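Local coordinates for putative exported protein (PDB 2DVZ), which probably serves as the periplasmic receptor of a tripartite tricarboxylate-type transporter, and binds glutamate in the cleft of a periplasmic binding protein fold, at residues A[116-121]-A[212-217]; A[153-158]-A[193-198]. All coordinates share one frame; numbering follows the deposited sequence.

Contact 1 pairs strands 106-121 and 210-215, and contact 2 lays helix 154-166 against strand 192-196, which is the neighbour of strand 106-121 in the same sheet. Their centres are about 9 Å apart, and along the chain contact 2 lies inside the loop that contact 1 closes. Backbone bonds probably join them directly: Val118 N lies 2.7 Å from Asp195 O, and Ala116 O lies 2.7 Å from Leu197 N. Contact 2 reaches the bound glutamate through Val154, Leu155 and Asn196. Contact 1 lies farther from the ligand in the same sheet, the side chain of Asn117 packing on Asn196 and lying about 6 Å from the ligand between nearest atoms.

Contact 1: residues A[116-121]-A[212-217]; sequences ANVVAV and MAIAWP
Val119 and Ala213 share an antiparallel ladder in which Val119 N donates to Ala213 O (3.0 Å) and Met212 N to Val119 O (2.7 Å, 169° at the hydrogen). Because both Met212 and Ala213 face Val119, the ladder contains a classic beta bulge. Farther along, Ala215 N reaches Asn117 O at 2.6 Å, approaching from above the carbonyl plane; the return bond from Asn117 N to Ala215 O is weak. Between these rungs, Ile214 CA sets a C-H against Asn117 O at 3.1 Å.

Side chains pack on both faces of the sheet. On one, Val118 CG2 meets Ile214 CG2 at 3.9 Å and also touches Ala213 O. On the other, Val119 CG1, held between its own backbone N and carbonyl carbon (chi1 60°), touches the CB atoms of Met212 and Ala213; Phe133 of helix 130-138 packs against Val119 and Met212. At the loop end, the Trp216 ring reaches back beside Ala116, with CE3 3.6 Å from Ala116 CB.

Main-chain bonds thus fix strand 210-215 to strand 106-121, the strand next to the one carrying Asn196, while mostly buried, chiefly aliphatic side chains pack on the two faces.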
# COMPACT_ATOMS: atom_id res chain seq x y z
N ALA A 116 -3.89 2.50 6.67
CA ALA A 116 -3.40 1.64 7.76
C ALA A 116 -2.89 0.35 7.19
O ALA A 116 -3.44 -0.18 6.22
CB ALA A 116 -4.52 1.35 8.78
N ASN A 117 -1.82 -0.16 7.80
CA ASN A 117 -1.41 -1.54 7.61
C ASN A 117 -1.94 -2.41 8.76
O ASN A 117 -2.42 -1.90 9.79
CB ASN A 117 0.11 -1.65 7.45
CG ASN A 117 0.61 -1.17 6.10
OD1 ASN A 117 1.83 -1.09 5.88
ND2 ASN A 117 -0.29 -0.88 5.18
N VAL A 118 -1.91 -3.72 8.55
CA VAL A 118 -2.54 -4.66 9.47
C VAL A 118 -1.77 -5.96 9.46
O VAL A 118 -1.33 -6.39 8.41
CB VAL A 118 -4.04 -4.92 9.12
CG1 VAL A 118 -4.25 -5.60 7.69
CG2 VAL A 118 -4.78 -5.66 10.28
N VAL A 119 -1.59 -6.57 10.64
CA VAL A 119 -1.16 -7.98 10.70
C VAL A 119 -2.40 -8.80 11.10
O VAL A 119 -3.03 -8.56 12.14
CB VAL A 119 0.13 -8.24 11.58
CG1 VAL A 119 -0.04 -7.82 13.06
CG2 VAL A 119 0.61 -9.69 11.46
N ALA A 120 -2.76 -9.76 10.25
CA ALA A 120 -3.90 -10.56 10.51
C ALA A 120 -3.55 -12.05 10.45
O ALA A 120 -2.49 -12.47 9.89
CB ALA A 120 -5.06 -10.20 9.53
N VAL A 121 -4.43 -12.85 11.07
CA VAL A 121 -4.23 -14.28 11.11
C VAL A 121 -5.47 -15.00 10.57
O VAL A 121 -6.60 -14.48 10.57
CB VAL A 121 -3.75 -14.85 12.51
CG1 VAL A 121 -2.42 -14.31 12.89
CG2 VAL A 121 -4.77 -14.60 13.63
N MSE A 212 -4.61 -8.65 14.30
CA MSE A 212 -3.89 -8.63 15.55
C MSE A 212 -3.48 -7.24 16.00
O MSE A 212 -3.47 -6.95 17.20
CB MSE A 212 -2.67 -9.58 15.52
CG MSE A 212 -3.06 -11.06 15.47
SE MSE A 212 -4.00 -11.77 17.07
CE MSE A 212 -5.84 -11.38 16.58
N ALA A 213 -3.09 -6.42 15.02
CA ALA A 213 -2.71 -5.02 15.23
C ALA A 213 -2.85 -4.27 13.91
O ALA A 213 -2.81 -4.87 12.85
CB ALA A 213 -1.27 -4.91 15.73
N ILE A 214 -3.03 -2.96 13.97
CA ILE A 214 -3.08 -2.11 12.77
C ILE A 214 -1.96 -1.08 12.93
O ILE A 214 -1.57 -0.76 14.07
CB ILE A 214 -4.47 -1.38 12.54
CG1 ILE A 214 -4.87 -0.50 13.74
CG2 ILE A 214 -5.57 -2.35 12.17
CD1 ILE A 214 -6.00 0.50 13.41
N ALA A 215 -1.42 -0.62 11.80
CA ALA A 215 -0.47 0.50 11.84
C ALA A 215 -1.20 1.84 11.51
O ALA A 215 -1.62 2.09 10.40
CB ALA A 215 0.75 0.26 10.93
N TRP A 216 -1.39 2.66 12.53
CA TRP A 216 -2.27 3.81 12.46
C TRP A 216 -2.07 4.61 13.75
O TRP A 216 -1.62 4.05 14.76
CB TRP A 216 -3.72 3.35 12.31
CG TRP A 216 -4.66 4.35 11.71
CD1 TRP A 216 -5.79 4.88 12.30
CD2 TRP A 216 -4.59 4.94 10.39
NE1 TRP A 216 -6.42 5.75 11.44
CE2 TRP A 216 -5.70 5.80 10.26
CE3 TRP A 216 -3.69 4.81 9.32
CZ2 TRP A 216 -5.94 6.55 9.10
CZ3 TRP A 216 -3.91 5.56 8.18
CH2 TRP A 216 -5.03 6.41 8.07
N PRO A 217 -2.35 5.92 13.72
CA PRO A 217 -2.22 6.68 14.97
C PRO A 217 -3.17 6.24 16.07
O PRO A 217 -2.83 6.34 17.22
CB PRO A 217 -2.49 8.15 14.55
CG PRO A 217 -2.23 8.18 13.08
CD PRO A 217 -2.68 6.80 12.58

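Contact 2: residues A[153-158]-A[193-198]; sequences GVLHLM and IFDNLP. With GLU (glutamic acid), chain G.
Leu155 and Met158, one turn apart on helix 154-166, pack against strand 192-196 in an alpha/beta layer of the periplasmic binding protein fold. The axes of the short segments 154-158 and 193-196 run at 133° to each other and approach to 7.7 Å. Gly153 is the N-cap, and the first turn, with Val154 and Leu155, borders the bound glutamate.

Leu155 packs on the strand's backbone: its CB rests 3.5 Å from Phe194 O, and its two methyl branches divide the work: CD2 lies over the backbone of Asp195, 3.5 Å from the carbonyl carbon C, while CD1 turns toward the ligand. The side chain of Asn196 passes obliquely across the same leucine.

The aromatic contact is of the Met-aromatic kind. Met158, a selenomethionine, runs out with CG anti to its backbone N (chi1 -162°) and the rest of the chain extended, which carries SE to the edge of the Phe194 ring, 3.8 Å from CD1 and near the ring plane. Tyr146 and Phe162 meet the same ring edge-to-face.

Polar groups of the strand find their partners largely beyond the helix. Asp195 OD1 accepts a bond from Ser178 OG and a weak one from Asn196 N; OD2 is hydrogen-bonded to the hydroxyls OG of Ser199 and Ser200. Since Ser178 N binds the glutamate, Asp195 is a second-shell residue that probably helps position Ser178.

Ligand contacts come from both segments. The Asn196 side chain lies beside the glutamate, close to Tyr243, while the ligand's hydrogen bonds include those to Thr33, Ser85 and Ser149. Leu155 CD1 approaches the amino N of the glutamate to 3.4 Å, and Val154 CG1 sits 3.1 Å from its OXT.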
# COMPACT_ATOMS: atom_id res chain seq x y z
N GLY A 153 8.42 -5.28 -1.83
CA GLY A 153 7.33 -4.42 -1.47
C GLY A 153 7.30 -4.11 0.01
O GLY A 153 8.00 -4.76 0.81
N VAL A 154 6.47 -3.12 0.37
CA VAL A 154 6.32 -2.70 1.75
C VAL A 154 5.82 -3.77 2.73
O VAL A 154 6.13 -3.70 3.92
CB VAL A 154 5.49 -1.36 1.88
CG1 VAL A 154 4.08 -1.58 1.56
CG2 VAL A 154 5.64 -0.79 3.28
N LEU A 155 5.06 -4.74 2.27
CA LEU A 155 4.51 -5.73 3.18
C LEU A 155 5.52 -6.83 3.51
O LEU A 155 5.48 -7.36 4.60
CB LEU A 155 3.16 -6.27 2.64
CG LEU A 155 2.14 -5.13 2.40
CD1 LEU A 155 0.98 -5.62 1.62
CD2 LEU A 155 1.68 -4.49 3.74
N HIS A 156 6.44 -7.13 2.58
CA HIS A 156 7.61 -7.97 2.87
C HIS A 156 8.51 -7.25 3.88
O HIS A 156 8.97 -7.83 4.84
CB HIS A 156 8.41 -8.35 1.58
CG HIS A 156 9.59 -9.26 1.84
ND1 HIS A 156 10.70 -9.31 1.02
CD2 HIS A 156 9.85 -10.12 2.86
CE1 HIS A 156 11.58 -10.17 1.51
NE2 HIS A 156 11.09 -10.68 2.62
N LEU A 157 8.77 -5.98 3.67
CA LEU A 157 9.54 -5.21 4.65
C LEU A 157 8.81 -5.13 6.01
O LEU A 157 9.43 -5.25 7.06
CB LEU A 157 9.88 -3.81 4.10
CG LEU A 157 10.79 -2.98 5.01
CD1 LEU A 157 12.18 -3.69 5.21
CD2 LEU A 157 10.94 -1.59 4.47
N MSE A 158 7.50 -4.95 5.98
CA MSE A 158 6.66 -5.01 7.18
C MSE A 158 6.87 -6.30 7.95
O MSE A 158 7.20 -6.25 9.11
CB MSE A 158 5.19 -4.82 6.81
CG MSE A 158 4.35 -4.46 7.97
SE MSE A 158 2.46 -4.49 7.60
CE MSE A 158 1.82 -4.28 9.49
N ILE A 193 -0.90 -12.92 7.48
CA ILE A 193 -0.77 -12.01 6.36
C ILE A 193 -0.37 -10.67 6.89
O ILE A 193 -0.89 -10.22 7.91
CB ILE A 193 -2.05 -11.92 5.50
CG1 ILE A 193 -1.77 -11.19 4.16
CG2 ILE A 193 -3.27 -11.36 6.29
CD1 ILE A 193 -2.93 -11.01 3.26
N PHE A 194 0.60 -10.04 6.22
CA PHE A 194 0.87 -8.63 6.44
C PHE A 194 0.23 -7.90 5.28
O PHE A 194 0.56 -8.17 4.13
CB PHE A 194 2.37 -8.38 6.50
CG PHE A 194 2.99 -8.87 7.78
CD1 PHE A 194 3.20 -7.98 8.85
CD2 PHE A 194 3.36 -10.20 7.94
CE1 PHE A 194 3.76 -8.44 10.04
CE2 PHE A 194 3.93 -10.68 9.16
CZ PHE A 194 4.12 -9.80 10.19
N ASP A 195 -0.72 -7.01 5.58
CA ASP A 195 -1.43 -6.31 4.53
C ASP A 195 -1.62 -4.82 4.82
O ASP A 195 -1.38 -4.33 5.94
CB ASP A 195 -2.80 -6.96 4.29
CG ASP A 195 -3.36 -6.67 2.91
OD1 ASP A 195 -2.61 -6.09 2.07
OD2 ASP A 195 -4.53 -7.01 2.65
N ASN A 196 -2.03 -4.11 3.76
CA ASN A 196 -2.58 -2.79 3.86
C ASN A 196 -4.02 -3.08 4.15
O ASN A 196 -4.62 -3.99 3.57
CB ASN A 196 -2.44 -2.00 2.53
CG ASN A 196 -1.09 -2.28 1.78
OD1 ASN A 196 -1.10 -2.88 0.70
ND2 ASN A 196 0.03 -1.87 2.35
N LEU A 197 -4.60 -2.31 5.06
CA LEU A 197 -5.91 -2.64 5.63
C LEU A 197 -7.08 -2.81 4.64
O LEU A 197 -7.81 -3.79 4.75
CB LEU A 197 -6.20 -1.72 6.85
CG LEU A 197 -7.45 -1.96 7.74
CD1 LEU A 197 -7.68 -3.49 8.14
CD2 LEU A 197 -7.39 -1.05 8.95
N PRO A 198 -7.27 -1.89 3.67
CA PRO A 198 -8.43 -2.02 2.77
C PRO A 198 -8.74 -3.39 2.13
O PRO A 198 -9.93 -3.72 2.00
CB PRO A 198 -8.19 -0.93 1.71
CG PRO A 198 -7.41 0.08 2.46
CD PRO A 198 -6.51 -0.66 3.36
N GLU G . 1.95 -3.63 -0.97
CA GLU G . 1.38 -2.55 -1.79
C GLU G . 1.64 -1.17 -1.20
O GLU G . 0.75 -0.41 -0.80
CB GLU G . -0.10 -2.82 -2.09
CG GLU G . -0.35 -4.28 -2.48
CD GLU G . -1.51 -4.47 -3.42
OE1 GLU G . -2.12 -3.44 -3.78
OE2 GLU G . -1.81 -5.65 -3.82
OXT GLU G . 2.81 -0.77 -1.16